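Local coordinates for hypothetical protein AF1432 (Archaeoglobus fulgidus, PDB 1YNB) that probably removes the 5'-phosphate from 2'-deoxyribonucleoside 5'-monophosphates by metal-dependent hydrolysis, acting as a homodimer of the HD-domain family, at residues D8-F13 / L104-S109; G18-T23 / H77-M82; P24-L29 / D83-A88; I52-S57 / E117-D122; A64-T69 / P111-V116. All blocks are in the same frame, centred on the assembly; numbering follows the deposited sequence.

Interaction 1 (D8-F13 / L104-S109)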
# COMPACT_ATOMS: atom_id res chain seq x y z
N ASP A 8 17.51 -20.27 -14.89
CA ASP A 8 16.15 -20.79 -14.72
C ASP A 8 15.80 -21.02 -13.26
O ASP A 8 14.65 -20.83 -12.85
CB ASP A 8 15.97 -22.09 -15.50
CG ASP A 8 15.86 -21.85 -16.99
OD1 ASP A 8 16.92 -21.72 -17.65
OD2 ASP A 8 14.71 -21.77 -17.48
N ASP A 9 16.79 -21.46 -12.49
CA ASP A 9 16.57 -21.68 -11.07
C ASP A 9 16.32 -20.35 -10.39
O ASP A 9 15.51 -20.25 -9.49
CB ASP A 9 17.80 -22.34 -10.43
CG ASP A 9 17.83 -23.82 -10.67
OD1 ASP A 9 17.39 -24.25 -11.77
OD2 ASP A 9 18.31 -24.57 -9.77
N VAL A 10 17.01 -19.31 -10.85
CA VAL A 10 16.83 -18.01 -10.25
C VAL A 10 15.45 -17.47 -10.60
O VAL A 10 14.76 -16.90 -9.75
CB VAL A 10 17.92 -17.03 -10.73
CG1 VAL A 10 17.58 -15.60 -10.30
CG2 VAL A 10 19.28 -17.45 -10.14
N VAL A 11 15.04 -17.64 -11.84
CA VAL A 11 13.73 -17.13 -12.22
C VAL A 11 12.66 -17.88 -11.40
O VAL A 11 11.77 -17.26 -10.85
CB VAL A 11 13.51 -17.26 -13.75
CG1 VAL A 11 12.03 -17.09 -14.14
CG2 VAL A 11 14.34 -16.17 -14.44
N LYS A 12 12.75 -19.20 -11.28
CA LYS A 12 11.74 -19.90 -10.46
C LYS A 12 11.76 -19.43 -9.01
O LYS A 12 10.71 -19.32 -8.36
CB LYS A 12 11.94 -21.42 -10.55
CG LYS A 12 11.10 -22.02 -11.67
CD LYS A 12 11.28 -23.51 -11.85
CE LYS A 12 10.17 -24.08 -12.80
NZ LYS A 12 9.81 -23.18 -13.98
N PHE A 13 12.96 -19.19 -8.46
CA PHE A 13 13.05 -18.69 -7.11
C PHE A 13 12.34 -17.33 -6.97
O PHE A 13 11.65 -17.08 -5.98
CB PHE A 13 14.54 -18.56 -6.67
CG PHE A 13 14.73 -17.87 -5.35
CD1 PHE A 13 14.44 -18.51 -4.16
CD2 PHE A 13 15.22 -16.55 -5.30
CE1 PHE A 13 14.62 -17.86 -2.94
CE2 PHE A 13 15.41 -15.90 -4.07
CZ PHE A 13 15.11 -16.54 -2.89
N LEU A 104 17.13 -22.43 -1.41
CA LEU A 104 18.28 -21.63 -1.82
C LEU A 104 19.35 -22.37 -2.61
O LEU A 104 20.48 -21.87 -2.75
CB LEU A 104 18.92 -20.96 -0.60
CG LEU A 104 17.98 -19.97 0.10
CD1 LEU A 104 18.63 -19.49 1.36
CD2 LEU A 104 17.67 -18.80 -0.82
N SER A 105 19.01 -23.54 -3.13
CA SER A 105 19.97 -24.35 -3.91
C SER A 105 20.63 -23.57 -5.05
O SER A 105 21.75 -23.87 -5.45
CB SER A 105 19.28 -25.59 -4.48
OG SER A 105 18.26 -25.24 -5.41
N TRP A 106 19.94 -22.56 -5.56
CA TRP A 106 20.48 -21.77 -6.65
C TRP A 106 21.69 -20.93 -6.22
O TRP A 106 22.47 -20.47 -7.06
CB TRP A 106 19.41 -20.84 -7.24
CG TRP A 106 18.91 -19.83 -6.27
CD1 TRP A 106 17.88 -19.99 -5.38
CD2 TRP A 106 19.45 -18.52 -6.02
NE1 TRP A 106 17.76 -18.86 -4.59
CE2 TRP A 106 18.71 -17.95 -4.96
CE3 TRP A 106 20.51 -17.78 -6.59
CZ2 TRP A 106 18.98 -16.67 -4.45
CZ3 TRP A 106 20.78 -16.51 -6.08
CH2 TRP A 106 20.02 -15.97 -5.02
N MET A 107 21.85 -20.70 -4.92
CA MET A 107 22.97 -19.90 -4.46
C MET A 107 24.23 -20.75 -4.40
O MET A 107 24.22 -21.85 -3.85
CB MET A 107 22.71 -19.31 -3.07
CG MET A 107 21.57 -18.34 -3.03
SD MET A 107 21.46 -17.52 -1.44
CE MET A 107 22.61 -16.14 -1.72
N GLU A 108 25.30 -20.23 -5.00
CA GLU A 108 26.58 -20.92 -5.01
C GLU A 108 26.90 -21.13 -3.55
O GLU A 108 27.23 -22.23 -3.11
CB GLU A 108 27.66 -20.04 -5.66
CG GLU A 108 27.22 -18.60 -5.93
CD GLU A 108 26.56 -17.92 -4.73
OE1 GLU A 108 27.20 -17.81 -3.66
OE2 GLU A 108 25.38 -17.50 -4.86
N SER A 109 26.76 -20.04 -2.80
CA SER A 109 27.00 -20.02 -1.37
C SER A 109 25.95 -19.13 -0.69
O SER A 109 25.39 -18.22 -1.32
CB SER A 109 28.40 -19.47 -1.09
OG SER A 109 28.54 -18.17 -1.63
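Phe13 and Trp106 make an apolar, mainly aromatic contact that joins the N-terminal helix 8-18 to the turn following helix 96-103. It lies toward the periphery of the chain and is partly buried. The two rings are neither stacked nor edge-to-face. Their planes stand at 40°, with the centroid of the Phe13 ring 4.3 Å from that of the five-membered ring of Trp106. The indole nitrogen comes in over one face of the phenyl ring, near its centre, and Trp106 NE1 is 3.3 Å from Phe13 CG. Farther out, Phe13 CE2 packs on Trp106 CZ2 at 3.7 Å. Phe13 reaches this place because its CG is anti to the backbone N (chi1 172°), which carries the ring off the helix. The indole of Trp106 starts from the position between its own N and carbonyl carbon (chi1 63°), and Met107 CG packs on one of its faces. Val10, one turn earlier in the helix, puts CG2 3.8 Å from Trp106 CE3 on the six-membered ring. Leu104 starts away from the helix, but its CD2 returns to within 3.8 Å of Phe13 CE1. At the outer margin, Asp9 CB meets Trp106 CB at 3.9 Å. Leu104 to Met107 form a type I beta turn, closed by the bond from Met107 N to Leu104 O. Ser105 OG bonds back to Glu102 O in the preceding helix. The contact thus holds the turn after helix 96-103 against the start of helix 8-18, while Trp106 also packs on Ile52 of the second subunit, in its helix 39-56.

Interaction 2 (G18-T23 / H77-M82)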
# COMPACT_ATOMS: atom_id res chain seq x y z
N GLY A 18 7.51 -14.55 -4.76
CA GLY A 18 6.27 -13.79 -4.94
C GLY A 18 5.10 -14.51 -4.27
O GLY A 18 4.10 -13.86 -3.92
N SER A 19 5.19 -15.82 -4.07
CA SER A 19 4.08 -16.52 -3.36
C SER A 19 3.95 -16.02 -1.91
O SER A 19 2.93 -16.22 -1.26
CB SER A 19 4.24 -18.04 -3.37
OG SER A 19 5.22 -18.47 -2.45
N LEU A 20 4.97 -15.35 -1.37
CA LEU A 20 4.83 -14.82 -0.03
C LEU A 20 3.86 -13.63 -0.00
O LEU A 20 3.41 -13.24 1.09
CB LEU A 20 6.17 -14.41 0.56
CG LEU A 20 7.03 -15.65 0.89
CD1 LEU A 20 8.41 -15.20 1.30
CD2 LEU A 20 6.38 -16.45 2.01
N LYS A 21 3.54 -13.06 -1.17
CA LYS A 21 2.57 -11.95 -1.21
C LYS A 21 1.18 -12.61 -1.14
O LYS A 21 0.18 -11.94 -0.95
CB LYS A 21 2.56 -11.18 -2.53
CG LYS A 21 3.91 -10.70 -3.07
CD LYS A 21 3.67 -9.83 -4.35
CE LYS A 21 4.97 -9.20 -4.91
NZ LYS A 21 4.67 -8.45 -6.17
N LEU A 22 1.16 -13.92 -1.33
CA LEU A 22 -0.08 -14.69 -1.36
C LEU A 22 -0.17 -15.65 -0.17
O LEU A 22 -0.95 -16.58 -0.19
CB LEU A 22 -0.12 -15.51 -2.65
CG LEU A 22 0.11 -14.72 -3.94
CD1 LEU A 22 0.37 -15.65 -5.14
CD2 LEU A 22 -1.09 -13.81 -4.14
N THR A 23 0.69 -15.47 0.83
CA THR A 23 0.67 -16.33 2.01
C THR A 23 0.23 -15.46 3.20
O THR A 23 0.94 -14.55 3.63
CB THR A 23 2.10 -16.89 2.31
OG1 THR A 23 2.57 -17.66 1.20
CG2 THR A 23 2.07 -17.76 3.54
N HIS A 77 11.43 -19.62 3.77
CA HIS A 77 11.01 -21.00 3.61
C HIS A 77 9.49 -21.16 3.77
O HIS A 77 8.93 -22.14 3.31
CB HIS A 77 11.73 -21.90 4.62
CG HIS A 77 11.45 -21.53 6.04
ND1 HIS A 77 10.42 -22.10 6.76
CD2 HIS A 77 11.96 -20.55 6.82
CE1 HIS A 77 10.31 -21.49 7.92
NE2 HIS A 77 11.23 -20.54 7.98
N GLU A 78 8.83 -20.20 4.42
CA GLU A 78 7.37 -20.31 4.60
C GLU A 78 6.61 -20.33 3.25
O GLU A 78 5.40 -20.64 3.19
CB GLU A 78 6.86 -19.18 5.50
CG GLU A 78 7.35 -19.31 6.95
CD GLU A 78 6.79 -18.25 7.88
OE1 GLU A 78 6.19 -17.27 7.39
OE2 GLU A 78 6.97 -18.39 9.11
N ALA A 79 7.33 -20.01 2.18
CA ALA A 79 6.75 -20.04 0.84
C ALA A 79 6.32 -21.48 0.58
O ALA A 79 5.37 -21.73 -0.15
CB ALA A 79 7.77 -19.63 -0.20
N ARG A 80 7.07 -22.40 1.19
CA ARG A 80 6.79 -23.83 1.07
C ARG A 80 6.14 -24.40 2.32
O ARG A 80 5.37 -25.36 2.24
CB ARG A 80 8.09 -24.61 0.81
CG ARG A 80 8.77 -24.26 -0.50
CD ARG A 80 10.22 -24.80 -0.59
NE ARG A 80 10.86 -24.28 -1.80
CZ ARG A 80 11.57 -25.00 -2.66
NH1 ARG A 80 11.78 -26.29 -2.44
NH2 ARG A 80 12.02 -24.43 -3.78
N THR A 81 6.44 -23.84 3.49
CA THR A 81 5.89 -24.40 4.73
C THR A 81 4.69 -23.72 5.35
O THR A 81 4.07 -24.27 6.25
CB THR A 81 6.97 -24.47 5.83
OG1 THR A 81 7.22 -23.15 6.34
CG2 THR A 81 8.28 -25.03 5.27
N MET A 82 4.36 -22.53 4.85
CA MET A 82 3.25 -21.74 5.38
C MET A 82 3.68 -21.08 6.69
O MET A 82 4.70 -21.47 7.30
CB MET A 82 2.01 -22.60 5.65
CG MET A 82 1.50 -23.37 4.43
SD MET A 82 0.08 -24.46 4.83
CE MET A 82 -1.19 -23.15 5.25
O HOH W 1 3.28 -20.56 -1.04
O HOH W 2 3.24 -20.77 1.79
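The carbonyl oxygen of Ala79 takes bonds from two waters that tie it to the 18-23 turn. Water 1 donates to Ala79 O at 2.6 Å and also to Ser19 OG. Water 2 donates to Glu78 O, also at 2.6 Å, and to Thr23 OG1, with a weak third bond to Ala79 O. Two side-chain hydroxyls and two helix carbonyls are therefore joined through solvent. The hydroxyls have other partners as well. Ser19 OG bonds to Glu16 O in helix 8-18. Thr23 OG1 donates to Ser19 O at 2.9 Å, from above the carbonyl plane. Leu22 N comes to this same oxygen from the opposite face, so two donors grip Ser19 O and hold the short turn together.

Ser19 OG and Leu20 CD2 touch Ala79 directly. Ser19 OG lies between the backbone N and the carbonyl carbon (chi1 77°), which places it 3.6 Å from Ala79 CB. Leu20 leads off to the side, but its CD2 branch turns in over the backbone of the short helix 78-81. There Leu20 CD2 is 3.7 Å from Ala79 N and 4.1 Å from Ala79 CB. Leu20 and Thr23 also pack on Val39 in helix 39-56. Lys21 instead forms salt bridges with Glu37 and Glu127 of the second subunit.

The contact joins the turn after helix 8-18 to helix 78-81 within the helical HD-domain fold. Its chemistry is that of a surface contact. Waters bridge the carbonyls of Glu78 and Ala79 to the hydroxyls of Ser19 and Thr23, and Glu78 O also takes the bond from Met82 N.

Interaction 3 (P24-L29 / D83-A88)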
# COMPACT_ATOMS: atom_id res chain seq x y z
N PRO A 24 -0.97 -15.70 3.74
CA PRO A 24 -1.36 -14.85 4.87
C PRO A 24 -0.56 -15.09 6.13
O PRO A 24 -0.05 -16.20 6.35
CB PRO A 24 -2.85 -15.21 5.09
CG PRO A 24 -2.92 -16.60 4.66
CD PRO A 24 -2.02 -16.69 3.41
N ARG A 25 -0.43 -14.04 6.95
CA ARG A 25 0.16 -14.16 8.28
C ARG A 25 -1.06 -14.80 9.00
O ARG A 25 -2.02 -14.13 9.33
CB ARG A 25 0.50 -12.77 8.79
CG ARG A 25 1.87 -12.32 8.13
CD ARG A 25 3.04 -12.85 9.03
NE ARG A 25 3.12 -12.04 10.23
CZ ARG A 25 3.97 -12.30 11.23
NH1 ARG A 25 4.77 -13.36 11.12
NH2 ARG A 25 4.02 -11.55 12.31
N SER A 26 -0.95 -16.11 9.22
CA SER A 26 -2.07 -16.93 9.73
C SER A 26 -2.67 -16.72 11.08
O SER A 26 -3.87 -17.06 11.26
CB SER A 26 -1.72 -18.42 9.59
OG SER A 26 -0.62 -18.72 10.45
N GLY A 27 -1.88 -16.24 12.03
CA GLY A 27 -2.32 -16.01 13.39
C GLY A 27 -3.50 -15.07 13.47
O GLY A 27 -4.35 -15.17 14.38
N TRP A 28 -3.57 -14.13 12.52
CA TRP A 28 -4.69 -13.19 12.51
C TRP A 28 -6.04 -13.73 12.07
O TRP A 28 -7.06 -13.16 12.43
CB TRP A 28 -4.41 -12.03 11.59
CG TRP A 28 -3.07 -11.35 11.83
CD1 TRP A 28 -2.03 -11.29 10.95
CD2 TRP A 28 -2.66 -10.64 13.01
NE1 TRP A 28 -0.97 -10.58 11.51
CE2 TRP A 28 -1.34 -10.18 12.77
CE3 TRP A 28 -3.26 -10.36 14.25
CZ2 TRP A 28 -0.63 -9.46 13.73
CZ3 TRP A 28 -2.56 -9.65 15.20
CH2 TRP A 28 -1.24 -9.19 14.94
N LEU A 29 -6.04 -14.77 11.25
CA LEU A 29 -7.27 -15.31 10.71
C LEU A 29 -8.27 -15.75 11.77
O LEU A 29 -9.46 -15.54 11.59
CB LEU A 29 -6.98 -16.49 9.79
CG LEU A 29 -6.08 -16.14 8.59
CD1 LEU A 29 -5.57 -17.43 7.97
CD2 LEU A 29 -6.86 -15.29 7.60
N ASP A 83 2.93 -20.07 7.10
CA ASP A 83 3.19 -19.36 8.35
C ASP A 83 2.55 -20.23 9.42
O ASP A 83 1.34 -20.16 9.63
CB ASP A 83 2.52 -17.98 8.35
CG ASP A 83 2.65 -17.26 9.68
OD1 ASP A 83 2.02 -16.20 9.86
OD2 ASP A 83 3.39 -17.76 10.57
N LEU A 84 3.35 -21.09 10.07
CA LEU A 84 2.79 -21.94 11.13
C LEU A 84 2.54 -21.10 12.39
O LEU A 84 3.49 -20.71 13.08
CB LEU A 84 3.74 -23.11 11.45
CG LEU A 84 4.07 -24.00 10.25
CD1 LEU A 84 5.10 -25.05 10.64
CD2 LEU A 84 2.80 -24.66 9.73
N HIS A 85 1.28 -20.81 12.68
CA HIS A 85 0.95 -20.01 13.87
C HIS A 85 1.13 -20.81 15.17
O HIS A 85 1.22 -22.04 15.16
CB HIS A 85 -0.49 -19.45 13.79
CG HIS A 85 -1.55 -20.50 13.63
ND1 HIS A 85 -2.27 -20.66 12.47
CD2 HIS A 85 -2.00 -21.45 14.49
CE1 HIS A 85 -3.13 -21.66 12.62
NE2 HIS A 85 -2.98 -22.16 13.83
N LYS A 86 1.19 -20.07 16.28
CA LYS A 86 1.37 -20.62 17.63
C LYS A 86 0.58 -21.90 17.94
O LYS A 86 1.14 -22.89 18.42
CB LYS A 86 1.00 -19.56 18.67
CG LYS A 86 1.33 -18.13 18.22
CD LYS A 86 0.45 -17.69 17.02
CE LYS A 86 1.13 -16.58 16.22
NZ LYS A 86 0.42 -16.22 14.96
N ILE A 87 -0.73 -21.87 17.70
CA ILE A 87 -1.55 -23.04 17.98
C ILE A 87 -1.06 -24.23 17.18
O ILE A 87 -0.90 -25.33 17.71
CB ILE A 87 -3.03 -22.79 17.63
CG1 ILE A 87 -3.56 -21.58 18.42
CG2 ILE A 87 -3.86 -24.03 17.94
CD1 ILE A 87 -5.00 -21.21 18.08
N ALA A 88 -0.80 -23.99 15.89
CA ALA A 88 -0.36 -25.06 14.99
C ALA A 88 0.96 -25.69 15.41
O ALA A 88 1.14 -26.91 15.30
CB ALA A 88 -0.24 -24.53 13.56
O HOH W 3 0.37 -19.08 6.02
O HOH W 4 0.76 -15.08 12.00
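The imidazole of His85 meets Ser26 at its edge. Its ND1 donates to Ser26 OG, and His85 ND1 and Ser26 OG are 3.3 Å apart, with the oxygen only 11° out of the ring plane. Ala88 CB covers one face toward the rim, and Ile87 N sits at the edge, in plane. The guanidinium of Arg25 is nearly parallel to the Asp83 carboxylate, the planes 7° apart, yet the two do not form a salt bridge. Arg25 NH1 stays 4.1 Å from Asp83 OD1, and no N-H points at that oxygen. The salt bridge of Arg25 is made by NE to Glu37.

Ser26 is the hub. Its hydroxyl accepts from His85 and donates to Asp83 O, 2.6 Å from Ser26 OG. That donor is tilted from the carbonyl plane. A valine in place of Ser26 would probably leave Asp83 O and His85 ND1 without their shared partner and free the imidazole to turn. The carboxylate of Asp83 points back to the other loop, its CG anti to the backbone N (chi1 174°). Asp83 OD1 takes a weak bond from Ser26 N at 3.0 Å. Water 4 links the same oxygen to Gly27 N, with a weak bond to Lys86 NZ. Lys86 NZ also lies 3.2 Å from Gly27 CA, a place where a beta carbon would clash. Water 3 joins Pro24 O to Asp83 N.

The parts 24-27 and 83-86 run almost parallel. This is a polar loop-to-loop junction of the helical HD-domain fold. It lies beside what is probably the family's metal site, empty of metal here, where Arg25 packs on the likely ligand His42.

Interaction 4 (I52-S57 / E117-D122)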
# COMPACT_ATOMS: atom_id res chain seq x y z
N ILE A 52 16.51 -0.03 11.38
CA ILE A 52 16.43 0.94 12.47
C ILE A 52 17.09 0.45 13.76
O ILE A 52 17.81 1.22 14.42
CB ILE A 52 14.96 1.29 12.77
CG1 ILE A 52 14.37 2.13 11.63
CG2 ILE A 52 14.87 2.12 14.07
CD1 ILE A 52 12.83 2.27 11.70
N LEU A 53 16.84 -0.80 14.14
CA LEU A 53 17.43 -1.35 15.37
C LEU A 53 18.95 -1.32 15.32
O LEU A 53 19.60 -0.98 16.31
CB LEU A 53 16.98 -2.79 15.61
CG LEU A 53 15.50 -2.97 15.99
CD1 LEU A 53 15.17 -4.42 16.19
CD2 LEU A 53 15.20 -2.18 17.24
N ALA A 54 19.52 -1.67 14.17
CA ALA A 54 20.97 -1.67 14.03
C ALA A 54 21.50 -0.26 14.16
O ALA A 54 22.42 -0.01 14.92
CB ALA A 54 21.37 -2.29 12.69
N LEU A 55 20.93 0.69 13.42
CA LEU A 55 21.43 2.04 13.50
C LEU A 55 21.34 2.62 14.91
O LEU A 55 22.32 3.21 15.42
CB LEU A 55 20.67 2.95 12.54
CG LEU A 55 20.99 2.78 11.05
CD1 LEU A 55 20.30 3.90 10.27
CD2 LEU A 55 22.51 2.85 10.81
N LYS A 56 20.18 2.45 15.54
CA LYS A 56 19.97 2.96 16.90
C LYS A 56 20.84 2.23 17.91
O LYS A 56 21.01 2.71 19.03
CB LYS A 56 18.49 2.82 17.29
CG LYS A 56 17.56 3.81 16.58
CD LYS A 56 17.59 5.17 17.25
CE LYS A 56 17.17 6.27 16.28
NZ LYS A 56 17.06 7.60 16.94
N SER A 57 21.38 1.08 17.54
CA SER A 57 22.25 0.32 18.43
C SER A 57 23.70 0.71 18.18
O SER A 57 24.61 0.04 18.66
CB SER A 57 22.10 -1.18 18.19
OG SER A 57 20.83 -1.63 18.63
N GLU A 117 21.47 -11.82 13.53
CA GLU A 117 20.28 -12.55 13.89
C GLU A 117 19.54 -11.95 15.06
O GLU A 117 18.32 -12.11 15.17
CB GLU A 117 20.59 -14.04 14.16
CG GLU A 117 20.84 -14.80 12.85
CD GLU A 117 19.89 -14.35 11.70
OE1 GLU A 117 18.67 -14.61 11.76
OE2 GLU A 117 20.37 -13.72 10.74
N VAL A 118 20.24 -11.25 15.95
CA VAL A 118 19.50 -10.66 17.07
C VAL A 118 18.65 -9.50 16.61
O VAL A 118 17.55 -9.32 17.11
CB VAL A 118 20.42 -10.21 18.22
CG1 VAL A 118 19.62 -9.49 19.26
CG2 VAL A 118 21.05 -11.43 18.87
N TYR A 119 19.12 -8.71 15.65
CA TYR A 119 18.30 -7.61 15.16
C TYR A 119 17.10 -8.16 14.38
O TYR A 119 16.01 -7.59 14.42
CB TYR A 119 19.10 -6.66 14.26
CG TYR A 119 20.22 -5.96 14.99
CD1 TYR A 119 19.96 -5.14 16.10
CD2 TYR A 119 21.56 -6.18 14.63
CE1 TYR A 119 20.99 -4.57 16.83
CE2 TYR A 119 22.60 -5.61 15.36
CZ TYR A 119 22.31 -4.81 16.47
OH TYR A 119 23.32 -4.28 17.23
N VAL A 120 17.31 -9.27 13.67
CA VAL A 120 16.24 -9.88 12.89
C VAL A 120 15.18 -10.41 13.85
O VAL A 120 13.98 -10.20 13.64
CB VAL A 120 16.77 -11.03 12.01
CG1 VAL A 120 15.61 -11.69 11.22
CG2 VAL A 120 17.80 -10.48 11.01
N SER A 121 15.64 -11.09 14.90
CA SER A 121 14.73 -11.67 15.88
C SER A 121 13.88 -10.60 16.57
O SER A 121 12.66 -10.77 16.68
CB SER A 121 15.53 -12.43 16.95
OG SER A 121 14.64 -13.13 17.82
N ASP A 122 14.51 -9.52 17.03
CA ASP A 122 13.80 -8.43 17.68
C ASP A 122 12.85 -7.73 16.69
O ASP A 122 11.73 -7.32 17.05
CB ASP A 122 14.76 -7.38 18.23
CG ASP A 122 15.23 -7.67 19.67
OD1 ASP A 122 14.90 -8.72 20.27
OD2 ASP A 122 15.94 -6.80 20.20
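Tyr119 packs helix 117-135 against the end of helix 39-56 in a helix-helix contact of the all-helical HD-domain fold. The short helical segments cross at 125°, with their axes 9.8 Å apart. Tyr119 CB packs against Ala67 CB of the neighbouring helix 61-73. The CG is anti to the carbonyl carbon (chi1 -64°), and the ring extends from there along the end of the other helix. On the ring, Tyr119 CD1 meets Leu53 CB at 3.8 Å. Next, Tyr119 CE1 lies 3.5 Å from Ser57 OG, which approaches the ring edge near its plane. At the tip, Tyr119 OH is 3.5 Å from Ser57 CB, and its hydrogen bond goes to Glu59, just past the helix.

The face of the ring is covered by backbone. Ala54 CA sits over its centre in a CH-pi contact, 4.1 Å from the centroid of the Tyr119 ring and only 12° off the normal. The small alanine lets the aromatic ring come close to the helix main chain. Ala54 also packs on Ala64 in helix 61-73.

Leu53 makes the second part of the contact. Leu53 CD1 touches Asp122 CB at 3.6 Å, the two side chains crossing at about a right angle. The Asp122 carboxylate is taken up by the backbone N atoms of Lys152 and Thr153, so its charged end serves the loop before helix 154-166. Leu53 and Asp122 both pack on Ala156 of that helix. At the end of helix 39-56, Ser57 OG donates back to Leu53 O at 2.7 Å, with the donor tilted from the carbonyl plane.

Interaction 5 (A64-T69 / P111-V116)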
# COMPACT_ATOMS: atom_id res chain seq x y z
N ALA A 64 23.56 -2.09 9.24
CA ALA A 64 22.10 -1.91 9.27
C ALA A 64 21.49 -2.52 7.99
O ALA A 64 20.47 -3.22 8.05
CB ALA A 64 21.77 -0.44 9.36
N CYS A 65 22.12 -2.28 6.83
CA CYS A 65 21.62 -2.84 5.57
C CYS A 65 21.67 -4.37 5.59
O CYS A 65 20.86 -5.06 4.99
CB CYS A 65 22.45 -2.31 4.40
SG CYS A 65 22.22 -0.64 4.09
N LYS A 66 22.65 -4.94 6.29
CA LYS A 66 22.73 -6.39 6.34
C LYS A 66 21.63 -6.99 7.24
O LYS A 66 21.16 -8.12 7.05
CB LYS A 66 24.10 -6.78 6.90
CG LYS A 66 24.34 -8.26 6.96
CD LYS A 66 25.82 -8.51 7.31
CE LYS A 66 26.19 -9.97 7.21
NZ LYS A 66 27.61 -10.13 7.68
N ALA A 67 21.28 -6.23 8.25
CA ALA A 67 20.26 -6.68 9.18
C ALA A 67 18.92 -6.66 8.43
O ALA A 67 18.10 -7.56 8.60
CB ALA A 67 20.23 -5.78 10.38
N ALA A 68 18.70 -5.62 7.65
CA ALA A 68 17.46 -5.51 6.88
C ALA A 68 17.36 -6.66 5.89
O ALA A 68 16.32 -7.32 5.78
CB ALA A 68 17.41 -4.18 6.16
N THR A 69 18.46 -6.95 5.19
CA THR A 69 18.44 -8.03 4.23
C THR A 69 18.18 -9.37 4.87
O THR A 69 17.41 -10.19 4.37
CB THR A 69 19.79 -8.09 3.43
OG1 THR A 69 20.03 -6.81 2.87
CG2 THR A 69 19.73 -9.11 2.35
N PRO A 111 25.10 -16.39 2.28
CA PRO A 111 25.74 -15.39 3.14
C PRO A 111 25.40 -15.69 4.59
O PRO A 111 24.36 -16.29 4.89
CB PRO A 111 25.10 -14.08 2.68
CG PRO A 111 24.73 -14.36 1.24
CD PRO A 111 24.16 -15.75 1.35
N ASP A 112 26.28 -15.30 5.51
CA ASP A 112 25.99 -15.56 6.90
C ASP A 112 25.44 -14.32 7.58
O ASP A 112 26.05 -13.24 7.56
CB ASP A 112 27.22 -16.06 7.65
CG ASP A 112 27.02 -17.46 8.17
OD1 ASP A 112 27.22 -18.41 7.37
OD2 ASP A 112 26.65 -17.61 9.36
N PHE A 113 24.27 -14.51 8.16
CA PHE A 113 23.60 -13.43 8.85
C PHE A 113 23.60 -13.74 10.34
O PHE A 113 22.77 -13.23 11.08
CB PHE A 113 22.16 -13.28 8.35
CG PHE A 113 22.05 -13.02 6.87
CD1 PHE A 113 22.69 -11.93 6.29
CD2 PHE A 113 21.25 -13.83 6.07
CE1 PHE A 113 22.55 -11.65 4.94
CE2 PHE A 113 21.10 -13.56 4.71
CZ PHE A 113 21.75 -12.46 4.14
N SER A 114 24.54 -14.58 10.78
CA SER A 114 24.62 -14.91 12.19
C SER A 114 24.91 -13.68 13.03
O SER A 114 24.45 -13.57 14.16
CB SER A 114 25.69 -15.98 12.44
OG SER A 114 25.12 -17.28 12.30
N ASP A 115 25.64 -12.72 12.48
CA ASP A 115 25.97 -11.52 13.22
C ASP A 115 24.84 -10.51 13.38
O ASP A 115 25.00 -9.52 14.10
CB ASP A 115 27.16 -10.80 12.58
CG ASP A 115 26.93 -10.48 11.13
OD1 ASP A 115 26.27 -11.30 10.46
OD2 ASP A 115 27.41 -9.42 10.64
N VAL A 116 23.72 -10.72 12.68
CA VAL A 116 22.60 -9.79 12.80
C VAL A 116 21.34 -10.54 13.19
O VAL A 116 20.24 -9.98 13.19
CB VAL A 116 22.32 -9.03 11.44
CG1 VAL A 116 23.45 -8.08 11.11
CG2 VAL A 116 22.12 -10.02 10.32
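Charge pairing comes first: Lys66 reaches across from helix 61-73 to form a salt bridge with Asp115. Lys66 NZ is 3.1 Å from Asp115 OD2, which it meets on the syn side, 23° out of the carboxylate plane. A weak bond runs from Lys66 NZ to Asp115 OD1 at 3.3 Å. The lysine chain is fully extended, with CG anti to the backbone N (chi1 -178°), and this length lets it span the gap to the loop. The two side chains cross at about a right angle. The last methylene also comes close to a carbonyl, with Lys66 CE 3.3 Å from Asp112 O.

Apolar contacts run along the same chain. Lys66 CG lies at the edge of the Phe113 ring, 4.1 Å from Phe113 CD1. With an alanine at Lys66, Asp115 would probably lose its salt-bridge mate, and the Phe113 edge would lose the methylenes beside it. Deeper in, Val116 packs on Ala67, with Val116 CB 3.9 Å from Ala67 CA. Thr69 CG2 approaches the far end of the phenyl ring at Phe113 CZ.

Of the backbone bonds, Val116 N to Phe113 O closes the turn before the next helix. Val116 is the N-cap residue of helix 117-135. The contact is a loop-on-helix junction of the helical HD-domain fold, leading the chain into helix 117-135 along the side of helix 61-73.

Interaction 4 is the buried contact of the set, and interaction 5 packs directly on it. Helix 61-73 joins the two, with Ala64 on Ala54 and Leu55, and Ala67 beside Tyr119 and Val120. Interactions 2 and 3 lie at the surface and adjoin through Glu78 and Asp83. They pair consecutive parts of the same two regions, 18-29 and 77-88, and both use water. Interaction 4 relies instead on aliphatic and aromatic contacts. Interactions 1 and 5 are partly buried and share the loop 104-116. Interaction 1 is mainly aromatic, whereas interaction 5 combines an outer salt bridge with apolar packing. Interactions 1, 2, 4 and 5 also touch the second subunit; interaction 3 does not.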